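Local coordinates for septation protein imp2 (Schizosaccharomyces pombe, PDB 5C1F) that binds membrane phospholipids through this F-BAR domain, links the cytoskeleton to the membrane, and is required for normal septation, including disassembly of the medial ring, at residues E48-A52 / H89-S93. Residues are numbered along the deposited sequence; the frame is centred on the assembly and turned at random.
Sequences EEDYA and HLQIS
Tyr51 presents its ring edge to the His89 imidazole: Tyr51 CE2 lies 3.6 Å from His89 CE1, over one face. Centroids 5.0 Å apart and planes at 83° define a T-shaped pair. At the imidazole's own edge, ND1 donates to Glu48 OE2 over 2.6 Å, nearly straight at 167°. The acceptor lies in the ring plane, whereas the donor meets the carboxylate from above its plane. Glu48 gets there by a bend at chi2 (74°), which brings its carboxylate to the ring's edge. With NE2 hydrogen-bonded to Asp240, both ring nitrogens are engaged and rotation of the imidazole is restrained. A leucine in place of His89 would probably leave Glu48 OE2 and Asp240 without their hydrogen-bonding partner in a buried setting. Elsewhere, small residues bring the backbones close: Ala52 CB sits 3.4 Å from Leu90 N, and Ser93 CB 3.5 Å from Glu49 N. Ser93 OG turns back to Leu90 O (2.7 Å). The axes of 48-52 and 89-93, on helices 18-59 and 69-155, approach to 8.1 Å and run antiparallel within the elongated F-BAR bundle. Helix 162-252 adds Ser236 against Glu48, His89 and Ile92, while Tyr51 stacks on Tyr51 of the second subunit and its OH is hydrogen-bonded to that subunit's Glu48 OE1.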
loop_
_atom_site.group_PDB
_atom_site.type_symbol
_atom_site.label_atom_id
_atom_site.label_comp_id
_atom_site.label_asym_id
_atom_site.label_seq_id
_atom_site.Cartn_x
_atom_site.Cartn_y
_atom_site.Cartn_z
ATOM N N GLU A 48 4.818 -3.294 2.036
ATOM C CA GLU A 48 3.889 -2.560 2.886
ATOM C C GLU A 48 4.553 -1.348 3.531
ATOM O O GLU A 48 3.950 -0.281 3.642
ATOM C CB GLU A 48 3.317 -3.474 3.969
ATOM C CG GLU A 48 2.116 -2.887 4.698
ATOM C CD GLU A 48 0.854 -2.900 3.847
ATOM O OE1 GLU A 48 0.897 -3.452 2.728
ATOM O OE2 GLU A 48 -0.183 -2.363 4.297
ATOM N N GLU A 49 5.802 -1.518 3.950
ATOM C CA GLU A 49 6.541 -0.446 4.605
ATOM C C GLU A 49 6.771 0.725 3.655
ATOM O O GLU A 49 6.512 1.876 4.003
ATOM C CB GLU A 49 7.879 -0.966 5.136
ATOM C CG GLU A 49 8.671 0.060 5.938
ATOM C CD GLU A 49 9.983 -0.499 6.470
ATOM O OE1 GLU A 49 10.257 -1.696 6.250
ATOM O OE2 GLU A 49 10.741 0.260 7.110
ATOM N N ASP A 50 7.263 0.416 2.459
ATOM C CA ASP A 50 7.500 1.420 1.425
ATOM C C ASP A 50 6.223 2.193 1.102
ATOM O O ASP A 50 6.240 3.415 0.957
ATOM C CB ASP A 50 8.047 0.756 0.159
ATOM C CG ASP A 50 8.300 1.748 -0.961
ATOM O OD1 ASP A 50 8.843 2.838 -0.684
ATOM O OD2 ASP A 50 7.957 1.437 -2.123
ATOM N N TYR A 51 5.125 1.453 0.983
ATOM C CA TYR A 51 3.791 2.004 0.780
ATOM C C TYR A 51 3.447 2.994 1.897
ATOM O O TYR A 51 3.049 4.133 1.639
ATOM C CB TYR A 51 2.783 0.851 0.725
ATOM C CG TYR A 51 1.361 1.190 0.330
ATOM C CD1 TYR A 51 1.077 1.862 -0.852
ATOM C CD2 TYR A 51 0.295 0.772 1.114
ATOM C CE1 TYR A 51 -0.238 2.144 -1.217
ATOM C CE2 TYR A 51 -1.015 1.043 0.757
ATOM C CZ TYR A 51 -1.278 1.728 -0.406
ATOM O OH TYR A 51 -2.587 1.996 -0.751
ATOM N N ALA A 52 3.629 2.555 3.138
ATOM C CA ALA A 52 3.393 3.400 4.300
ATOM C C ALA A 52 4.272 4.652 4.296
ATOM O O ALA A 52 3.785 5.756 4.537
ATOM C CB ALA A 52 3.621 2.607 5.568
ATOM N N HIS A 89 -0.790 1.676 8.048
ATOM C CA HIS A 89 -0.002 0.831 7.159
ATOM C C HIS A 89 1.426 0.630 7.676
ATOM O O HIS A 89 2.005 -0.437 7.483
ATOM C CB HIS A 89 0.013 1.414 5.743
ATOM C CG HIS A 89 -1.240 1.145 4.971
ATOM N ND1 HIS A 89 -1.501 -0.075 4.381
ATOM C CD2 HIS A 89 -2.308 1.929 4.695
ATOM C CE1 HIS A 89 -2.673 -0.027 3.774
ATOM N NE2 HIS A 89 -3.185 1.177 3.952
ATOM N N LEU A 90 1.985 1.635 8.345
ATOM C CA LEU A 90 3.318 1.491 8.931
ATOM C C LEU A 90 3.292 0.481 10.074
ATOM O O LEU A 90 4.183 -0.364 10.187
ATOM C CB LEU A 90 3.856 2.833 9.430
ATOM C CG LEU A 90 5.301 2.802 9.943
ATOM C CD1 LEU A 90 6.253 2.339 8.848
ATOM C CD2 LEU A 90 5.727 4.157 10.482
ATOM N N GLN A 91 2.263 0.578 10.913
ATOM C CA GLN A 91 2.057 -0.370 12.002
ATOM C C GLN A 91 1.838 -1.786 11.455
ATOM O O GLN A 91 2.371 -2.756 11.988
ATOM C CB GLN A 91 0.867 0.068 12.868
ATOM C CG GLN A 91 0.408 -0.944 13.917
ATOM C CD GLN A 91 1.343 -1.039 15.111
ATOM O OE1 GLN A 91 2.495 -1.458 14.984
ATOM N NE2 GLN A 91 0.847 -0.656 16.283
ATOM N N ILE A 92 1.068 -1.893 10.377
ATOM C CA ILE A 92 0.797 -3.187 9.758
ATOM C C ILE A 92 2.076 -3.812 9.200
ATOM O O ILE A 92 2.313 -5.010 9.369
ATOM C CB ILE A 92 -0.255 -3.067 8.633
ATOM C CG1 ILE A 92 -1.605 -2.644 9.216
ATOM C CG2 ILE A 92 -0.415 -4.395 7.900
ATOM C CD1 ILE A 92 -2.188 -3.650 10.190
ATOM N N SER A 93 2.906 -3.001 8.550
ATOM C CA SER A 93 4.158 -3.503 7.993
ATOM C C SER A 93 5.083 -3.992 9.103
ATOM O O SER A 93 5.811 -4.970 8.925
ATOM C CB SER A 93 4.856 -2.427 7.157
ATOM O OG SER A 93 5.404 -1.408 7.974
#